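Local atomic coordinates of Endonuclease/exonuclease/phosphatase (Beutenbergia cavernae DSM 12333, PDB entry 4RUW), a protein that belongs to the endonuclease/exonuclease/phosphatase family, with a DNase I-like domain followed by an Ig-like domain, and carries a zinc ion. Residues 161-173 against 208-220. Residues are numbered along the deposited sequence; the frame is centred on the assembly and turned at random.
Sequences GVVVPLPNENYEP and VLVEDQKEQLRIV
Asp212 OD1 receives three donors: the backbone N of Asn170 on its syn lone pair at 2.9 Å, Asn170 ND2 on the anti side, tilted out of the carboxylate plane, and a water that also joins Glu169 N to Glu215 OE1. The other oxygen, Asp212 OD2, takes two, Asn168 ND2 at 2.9 Å and the backbone N of Tyr171, which arrive from opposite faces of the plane. The Asn168 amide, turned 76° from the carboxylate, meets OD2 from above that plane. With four protein donors and one water spread over both oxygens, the rotation of Asp212 is fixed; so many donors around a buried acid would probably favour its ionised form. One helical residue thus gathers the turn 168-172, which itself closes through Glu172 N on Asn168 O.

A turn along the helix, Gln216 NE2 gives Pro167 O a fairly straight bond (2.9 Å, 162°), nearly in its own amide plane, and also reaches Ser202 OG, which Asn168 ND2 shares. The Tyr171 ring lies with one face against Leu209 CD2, a CH-pi contact 4.0 Å from the centroid.

Toward the strand the contact turns apolar. Pro167 CD lies against Ile219 CD1 at 3.5 Å, and Leu166 splits its methyls, CD2 against Ile219 CG2 and CD1 against Val220 CG2. Strand 161-166 and helix 208-220 run nearly antiparallel (156°), their axes 8.8 Å apart: a helix packed against the C-terminal end of edge strand 157-166 (Val164, Leu166) and the loop after it, in one of the two mixed sheets of the DNase I-like alpha/beta sandwich.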
ATOM      1  N   GLY A 161      -8.860 -12.985 -13.107  1.00 16.52           N
ATOM      2  CA  GLY A 161      -9.066 -12.118 -11.964  1.00 15.82           C
ATOM      3  C   GLY A 161     -10.266 -12.547 -11.144  1.00 15.27           C
ATOM      4  O   GLY A 161     -11.256 -13.049 -11.685  1.00 17.19           O
ATOM      5  N   VAL A 162     -10.170 -12.349  -9.832  1.00 14.67           N
ATOM      6  CA  VAL A 162     -11.268 -12.634  -8.919  1.00 14.22           C
ATOM      7  C   VAL A 162     -11.581 -11.369  -8.133  1.00 12.71           C
ATOM      8  O   VAL A 162     -10.677 -10.718  -7.587  1.00 13.41           O
ATOM      9  CB  VAL A 162     -10.902 -13.774  -7.949  1.00 15.74           C
ATOM     10  CG1 VAL A 162     -11.986 -13.957  -6.884  1.00 17.12           C
ATOM     11  CG2 VAL A 162     -10.651 -15.075  -8.719  1.00 17.12           C
ATOM     12  N   VAL A 163     -12.856 -11.010  -8.099  1.00 12.40           N
ATOM     13  CA  VAL A 163     -13.308  -9.799  -7.433  1.00 12.85           C
ATOM     14  C   VAL A 163     -14.045 -10.159  -6.151  1.00 12.09           C
ATOM     15  O   VAL A 163     -14.965 -10.991  -6.162  1.00 14.08           O
ATOM     16  CB  VAL A 163     -14.227  -8.965  -8.337  1.00 13.59           C
ATOM     17  CG1 VAL A 163     -14.794  -7.767  -7.568  1.00 15.57           C
ATOM     18  CG2 VAL A 163     -13.461  -8.503  -9.571  1.00 15.47           C
ATOM     19  N   VAL A 164     -13.625  -9.542  -5.053  1.00 12.60           N
ATOM     20  CA  VAL A 164     -14.236  -9.747  -3.744  1.00 13.22           C
ATOM     21  C   VAL A 164     -14.886  -8.440  -3.299  1.00 12.40           C
ATOM     22  O   VAL A 164     -14.210  -7.427  -3.160  1.00 12.77           O
ATOM     23  CB  VAL A 164     -13.172 -10.201  -2.724  1.00 14.55           C
ATOM     24  CG1 VAL A 164     -13.701 -10.161  -1.303  1.00 16.65           C
ATOM     25  CG2 VAL A 164     -12.673 -11.598  -3.072  1.00 15.67           C
ATOM     26  N   PRO A 165     -16.207  -8.453  -3.088  1.00 13.51           N
ATOM     27  CA  PRO A 165     -16.886  -7.220  -2.677  1.00 14.23           C
ATOM     28  C   PRO A 165     -16.477  -6.787  -1.275  1.00 13.30           C
ATOM     29  O   PRO A 165     -16.250  -7.637  -0.409  1.00 14.90           O
ATOM     30  CB  PRO A 165     -18.362  -7.618  -2.697  1.00 16.03           C
ATOM     31  CG  PRO A 165     -18.360  -9.110  -2.492  1.00 18.26           C
ATOM     32  CD  PRO A 165     -17.134  -9.596  -3.205  1.00 16.00           C
ATOM     33  N   LEU A 166     -16.406  -5.482  -1.048  1.00 12.69           N
ATOM     34  CA  LEU A 166     -16.061  -4.944   0.258  1.00 13.63           C
ATOM     35  C   LEU A 166     -17.243  -4.099   0.735  1.00 16.88           C
ATOM     36  O   LEU A 166     -17.761  -3.294  -0.015  1.00 22.67           O
ATOM     37  CB  LEU A 166     -14.771  -4.117   0.163  1.00 13.76           C
ATOM     38  CG  LEU A 166     -13.539  -4.872  -0.351  1.00 12.97           C
ATOM     39  CD1 LEU A 166     -12.376  -3.920  -0.570  1.00 14.15           C
ATOM     40  CD2 LEU A 166     -13.130  -5.992   0.592  1.00 14.18           C
ATOM     41  N   PRO A 167     -17.665  -4.274   1.994  1.00 17.76           N
ATOM     42  CA  PRO A 167     -18.941  -3.762   2.506  1.00 18.57           C
ATOM     43  C   PRO A 167     -18.923  -2.273   2.843  1.00 15.61           C
ATOM     44  O   PRO A 167     -17.871  -1.739   3.147  1.00 16.63           O
ATOM     45  CB  PRO A 167     -19.106  -4.552   3.805  1.00 21.36           C
ATOM     46  CG  PRO A 167     -17.711  -4.697   4.300  1.00 21.35           C
ATOM     47  CD  PRO A 167     -16.901  -4.964   3.051  1.00 19.58           C
ATOM     48  N   ASN A 168     -20.090  -1.633   2.816  1.00 14.89           N
ATOM     49  CA  ASN A 168     -20.279  -0.300   3.388  1.00 14.40           C
ATOM     50  C   ASN A 168     -21.479  -0.296   4.335  1.00 13.74           C
ATOM     51  O   ASN A 168     -22.327   0.591   4.293  1.00 14.91           O
ATOM     52  CB  ASN A 168     -20.461   0.758   2.296  1.00 15.19           C
ATOM     53  CG  ASN A 168     -19.152   1.429   1.901  1.00 14.16           C
ATOM     54  OD1 ASN A 168     -18.697   1.288   0.773  1.00 15.48           O
ATOM     55  ND2 ASN A 168     -18.553   2.172   2.828  1.00 13.80           N
ATOM     56  N   GLU A 169     -21.551  -1.304   5.196  1.00 14.28           N
ATOM     57  CA  GLU A 169     -22.724  -1.501   6.042  1.00 14.95           C
ATOM     58  C   GLU A 169     -22.933  -0.394   7.076  1.00 15.11           C
ATOM     59  O   GLU A 169     -24.062  -0.058   7.402  1.00 16.46           O
ATOM     60  CB  GLU A 169     -22.668  -2.882   6.707  1.00 16.12           C
ATOM     61  CG  GLU A 169     -23.886  -3.255   7.550  1.00 17.00           C
ATOM     62  CD  GLU A 169     -25.173  -3.437   6.750  1.00 16.88           C
ATOM     63  OE1 GLU A 169     -25.127  -3.506   5.500  1.00 18.11           O
ATOM     64  OE2 GLU A 169     -26.247  -3.511   7.386  1.00 18.05           O
ATOM     65  N   ASN A 170     -21.856   0.172   7.602  1.00 14.67           N
ATOM     66  CA  ASN A 170     -22.018   1.257   8.569  1.00 15.29           C
ATOM     67  C   ASN A 170     -22.460   2.560   7.917  1.00 15.43           C
ATOM     68  O   ASN A 170     -23.300   3.276   8.450  1.00 17.61           O
ATOM     69  CB  ASN A 170     -20.744   1.461   9.381  1.00 15.74           C
ATOM     70  CG  ASN A 170     -20.375   0.230  10.173  1.00 16.19           C
ATOM     71  OD1 ASN A 170     -21.034  -0.103  11.160  1.00 17.86           O
ATOM     72  ND2 ASN A 170     -19.323  -0.461   9.745  1.00 17.28           N
ATOM     73  N   TYR A 171     -21.896   2.857   6.752  1.00 15.01           N
ATOM     74  CA  TYR A 171     -22.266   4.048   6.002  1.00 15.64           C
ATOM     75  C   TYR A 171     -23.713   3.980   5.521  1.00 15.98           C
ATOM     76  O   TYR A 171     -24.458   4.951   5.632  1.00 17.73           O
ATOM     77  CB  TYR A 171     -21.316   4.216   4.819  1.00 16.45           C
ATOM     78  CG  TYR A 171     -21.623   5.348   3.874  1.00 17.72           C
ATOM     79  CD1 TYR A 171     -21.616   6.665   4.307  1.00 19.05           C
ATOM     80  CD2 TYR A 171     -21.868   5.096   2.533  1.00 20.10           C
ATOM     81  CE1 TYR A 171     -21.871   7.707   3.431  1.00 20.57           C
ATOM     82  CE2 TYR A 171     -22.118   6.125   1.651  1.00 22.08           C
ATOM     83  CZ  TYR A 171     -22.123   7.431   2.106  1.00 23.07           C
ATOM     84  OH  TYR A 171     -22.377   8.464   1.232  1.00 27.24           O
ATOM     85  N   GLU A 172     -24.117   2.838   5.017  0.53 16.26           N
ATOM     86  CA  GLU A 172     -25.428   2.657   4.407  0.53 17.02           C
ATOM     87  C   GLU A 172     -25.881   1.214   4.594  0.53 16.49           C
ATOM     88  O   GLU A 172     -25.646   0.417   3.789  0.53 16.71           O
ATOM     89  CB  GLU A 172     -25.355   3.036   2.911  0.53 19.11           C
ATOM     90  CG  GLU A 172     -26.653   3.163   2.124  0.53 22.41           C
ATOM     91  CD  GLU A 172     -26.412   3.402   0.594  0.53 26.54           C
ATOM     92  OE1 GLU A 172     -25.334   3.894   0.235  0.53 28.45           O
ATOM     93  OE2 GLU A 172     -27.319   3.124  -0.224  0.53 28.94           O
ATOM     94  N   PRO A 173     -26.537   0.923   5.716  1.00 16.60           N
ATOM     95  CA  PRO A 173     -26.967  -0.463   5.944  1.00 17.56           C
ATOM     96  C   PRO A 173     -27.827  -0.974   4.792  1.00 17.86           C
ATOM     97  O   PRO A 173     -28.757  -0.285   4.367  1.00 19.19           O
ATOM     98  CB  PRO A 173     -27.776  -0.371   7.239  1.00 18.95           C
ATOM     99  CG  PRO A 173     -27.194   0.818   7.955  1.00 20.72           C
ATOM    100  CD  PRO A 173     -26.760   1.787   6.890  1.00 18.35           C
ATOM    101  N   VAL A 208     -18.731   6.514  10.704  1.00 15.41           N
ATOM    102  CA  VAL A 208     -19.236   5.286  10.097  1.00 15.37           C
ATOM    103  C   VAL A 208     -18.391   4.858   8.887  1.00 14.50           C
ATOM    104  O   VAL A 208     -18.182   3.659   8.670  1.00 14.11           O
ATOM    105  CB  VAL A 208     -20.746   5.337   9.729  1.00 16.06           C
ATOM    106  CG1 VAL A 208     -21.603   5.384  10.984  1.00 17.82           C
ATOM    107  CG2 VAL A 208     -21.054   6.513   8.817  1.00 16.72           C
ATOM    108  N   LEU A 209     -17.882   5.821   8.115  1.00 14.09           N
ATOM    109  CA  LEU A 209     -17.014   5.475   6.994  1.00 13.80           C
ATOM    110  C   LEU A 209     -15.689   4.870   7.465  1.00 13.06           C
ATOM    111  O   LEU A 209     -15.171   3.944   6.841  1.00 13.38           O
ATOM    112  CB  LEU A 209     -16.789   6.681   6.079  1.00 14.25           C
ATOM    113  CG  LEU A 209     -17.955   6.940   5.122  1.00 15.00           C
ATOM    114  CD1 LEU A 209     -17.853   8.328   4.513  1.00 16.44           C
ATOM    115  CD2 LEU A 209     -18.009   5.858   4.037  1.00 16.07           C
ATOM    116  N   VAL A 210     -15.131   5.379   8.559  1.00 13.13           N
ATOM    117  CA  VAL A 210     -13.914   4.774   9.107  1.00 13.10           C
ATOM    118  C   VAL A 210     -14.183   3.345   9.611  1.00 13.20           C
ATOM    119  O   VAL A 210     -13.359   2.439   9.430  1.00 13.40           O
ATOM    120  CB  VAL A 210     -13.283   5.660  10.209  1.00 14.29           C
ATOM    121  CG1 VAL A 210     -12.176   4.913  10.952  1.00 15.72           C
ATOM    122  CG2 VAL A 210     -12.754   6.953   9.599  1.00 15.59           C
ATOM    123  N   GLU A 211     -15.347   3.126  10.221  1.00 13.83           N
ATOM    124  CA  GLU A 211     -15.715   1.765  10.600  1.00 13.58           C
ATOM    125  C   GLU A 211     -15.811   0.859   9.371  1.00 12.74           C
ATOM    126  O   GLU A 211     -15.416  -0.303   9.417  1.00 13.52           O
ATOM    127  CB  GLU A 211     -17.010   1.742  11.413  1.00 15.79           C
ATOM    128  CG  GLU A 211     -16.899   2.452  12.764  1.00 17.81           C
ATOM    129  CD  GLU A 211     -15.775   1.907  13.652  0.60 19.86           C
ATOM    130  OE1 GLU A 211     -15.456   0.701  13.579  0.61 20.00           O
ATOM    131  OE2 GLU A 211     -15.205   2.692  14.439  0.47 22.06           O
ATOM    132  N   ASP A 212     -16.303   1.397   8.261  1.00 12.35           N
ATOM    133  CA  ASP A 212     -16.300   0.634   7.020  1.00 11.85           C
ATOM    134  C   ASP A 212     -14.882   0.387   6.502  1.00 12.16           C
ATOM    135  O   ASP A 212     -14.596  -0.722   6.056  1.00 12.58           O
ATOM    136  CB  ASP A 212     -17.160   1.295   5.943  1.00 13.41           C
ATOM    137  CG  ASP A 212     -18.645   1.140   6.209  1.00 14.26           C
ATOM    138  OD1 ASP A 212     -19.024   0.240   6.996  1.00 15.34           O
ATOM    139  OD2 ASP A 212     -19.427   1.909   5.620  1.00 14.67           O
ATOM    140  N   GLN A 213     -13.999   1.392   6.549  1.00 11.88           N
ATOM    141  CA  GLN A 213     -12.604   1.174   6.162  1.00 11.54           C
ATOM    142  C   GLN A 213     -12.026  -0.019   6.907  1.00 12.07           C
ATOM    143  O   GLN A 213     -11.360  -0.872   6.315  1.00 12.26           O
ATOM    144  CB  GLN A 213     -11.741   2.394   6.473  1.00 12.60           C
ATOM    145  CG  GLN A 213     -12.011   3.622   5.635  1.00 12.88           C
ATOM    146  CD  GLN A 213     -11.028   4.724   5.961  1.00 11.99           C
ATOM    147  OE1 GLN A 213     -10.741   4.975   7.131  1.00 13.14           O
ATOM    148  NE2 GLN A 213     -10.488   5.375   4.930  1.00 13.25           N
ATOM    149  N   LYS A 214     -12.282  -0.081   8.211  1.00 11.84           N
ATOM    150  CA  LYS A 214     -11.769  -1.183   9.022  1.00 12.16           C
ATOM    151  C   LYS A 214     -12.312  -2.533   8.572  1.00 11.76           C
ATOM    152  O   LYS A 214     -11.563  -3.510   8.450  1.00 12.63           O
ATOM    153  CB  LYS A 214     -12.096  -0.951  10.497  1.00 12.85           C
ATOM    154  CG  LYS A 214     -11.259   0.149  11.126  1.00 14.18           C
ATOM    155  CD  LYS A 214     -11.872   0.671  12.413  1.00 18.48           C
ATOM    156  CE  LYS A 214     -12.024  -0.408  13.449  1.00 20.68           C
ATOM    157  NZ  LYS A 214     -12.631   0.134  14.703  1.00 19.85           N
ATOM    158  N   GLU A 215     -13.614  -2.610   8.328  1.00 11.94           N
ATOM    159  CA  GLU A 215     -14.187  -3.880   7.893  1.00 12.08           C
ATOM    160  C   GLU A 215     -13.709  -4.282   6.501  1.00 11.38           C
ATOM    161  O   GLU A 215     -13.447  -5.460   6.235  1.00 12.68           O
ATOM    162  CB  GLU A 215     -15.707  -3.831   7.945  1.00 13.57           C
ATOM    163  CG  GLU A 215     -16.237  -3.675   9.366  1.00 16.27           C
ATOM    164  CD  GLU A 215     -17.643  -4.192   9.523  0.67 16.83           C
ATOM    165  OE1 GLU A 215     -18.503  -3.833   8.698  0.65 18.89           O
ATOM    166  OE2 GLU A 215     -17.880  -4.971  10.467  0.70 15.48           O
ATOM    167  N   GLN A 216     -13.571  -3.306   5.611  1.00 11.22           N
ATOM    168  CA  GLN A 216     -13.043  -3.560   4.277  1.00 11.49           C
ATOM    169  C   GLN A 216     -11.618  -4.075   4.366  1.00 11.26           C
ATOM    170  O   GLN A 216     -11.256  -5.056   3.715  1.00 11.47           O
ATOM    171  CB  GLN A 216     -13.088  -2.276   3.449  1.00 11.93           C
ATOM    172  CG  GLN A 216     -14.490  -1.780   3.191  1.00 12.48           C
ATOM    173  CD  GLN A 216     -14.543  -0.381   2.603  1.00 12.28           C
ATOM    174  OE1 GLN A 216     -13.530   0.320   2.479  1.00 12.84           O
ATOM    175  NE2 GLN A 216     -15.744   0.032   2.222  1.00 14.35           N
ATOM    176  N   LEU A 217     -10.800  -3.401   5.163  1.00 11.35           N
ATOM    177  CA  LEU A 217      -9.408  -3.797   5.288  1.00 11.75           C
ATOM    178  C   LEU A 217      -9.249  -5.209   5.861  1.00 11.23           C
ATOM    179  O   LEU A 217      -8.371  -5.956   5.432  1.00 12.08           O
ATOM    180  CB  LEU A 217      -8.621  -2.775   6.099  1.00 12.16           C
ATOM    181  CG  LEU A 217      -7.120  -3.042   6.232  1.00 12.10           C
ATOM    182  CD1 LEU A 217      -6.407  -3.033   4.876  1.00 14.03           C
ATOM    183  CD2 LEU A 217      -6.506  -2.036   7.172  1.00 13.32           C
ATOM    184  N   ARG A 218     -10.073  -5.564   6.848  0.51 11.84           N
ATOM    185  CA  ARG A 218     -10.062  -6.924   7.393  0.51 12.67           C
ATOM    186  C   ARG A 218     -10.210  -7.938   6.280  0.51 11.98           C
ATOM    187  O   ARG A 218      -9.476  -8.921   6.212  0.51 13.22           O
ATOM    188  CB  ARG A 218     -11.210  -7.125   8.371  0.51 14.13           C
ATOM    189  CG  ARG A 218     -11.012  -6.446   9.690  0.51 16.07           C
ATOM    190  CD  ARG A 218      -9.997  -7.154  10.577  0.51 17.03           C
ATOM    191  NE  ARG A 218     -10.340  -6.956  11.987  0.51 17.21           N
ATOM    192  CZ  ARG A 218      -9.474  -7.065  12.991  0.51 17.34           C
ATOM    193  NH1 ARG A 218      -9.861  -6.841  14.246  0.51 17.41           N
ATOM    194  NH2 ARG A 218      -8.207  -7.381  12.748  0.51 15.23           N
ATOM    195  N   ILE A 219     -11.191  -7.710   5.418  1.00 12.11           N
ATOM    196  CA  ILE A 219     -11.475  -8.651   4.338  1.00 12.62           C
ATOM    197  C   ILE A 219     -10.298  -8.695   3.357  1.00 11.88           C
ATOM    198  O   ILE A 219      -9.850  -9.769   2.955  1.00 12.78           O
ATOM    199  CB  ILE A 219     -12.775  -8.289   3.621  1.00 12.89           C
ATOM    200  CG1 ILE A 219     -13.952  -8.523   4.563  1.00 14.75           C
ATOM    201  CG2 ILE A 219     -12.947  -9.116   2.353  1.00 13.76           C
ATOM    202  CD1 ILE A 219     -15.209  -7.824   4.154  1.00 18.05           C
ATOM    203  N   VAL A 220      -9.773  -7.531   3.000  1.00 11.22           N
ATOM    204  CA  VAL A 220      -8.622  -7.482   2.106  1.00 11.91           C
ATOM    205  C   VAL A 220      -7.453  -8.286   2.681  1.00 11.66           C
ATOM    206  O   VAL A 220      -6.869  -9.141   2.005  1.00 12.85           O
ATOM    207  CB  VAL A 220      -8.194  -6.033   1.851  1.00 11.81           C
ATOM    208  CG1 VAL A 220      -6.847  -5.976   1.161  1.00 13.07           C
ATOM    209  CG2 VAL A 220      -9.256  -5.320   1.033  1.00 12.90           C
TER
HETATM  210  O   HOH W   1     -19.019  -2.410   6.295  1.00 18.85           O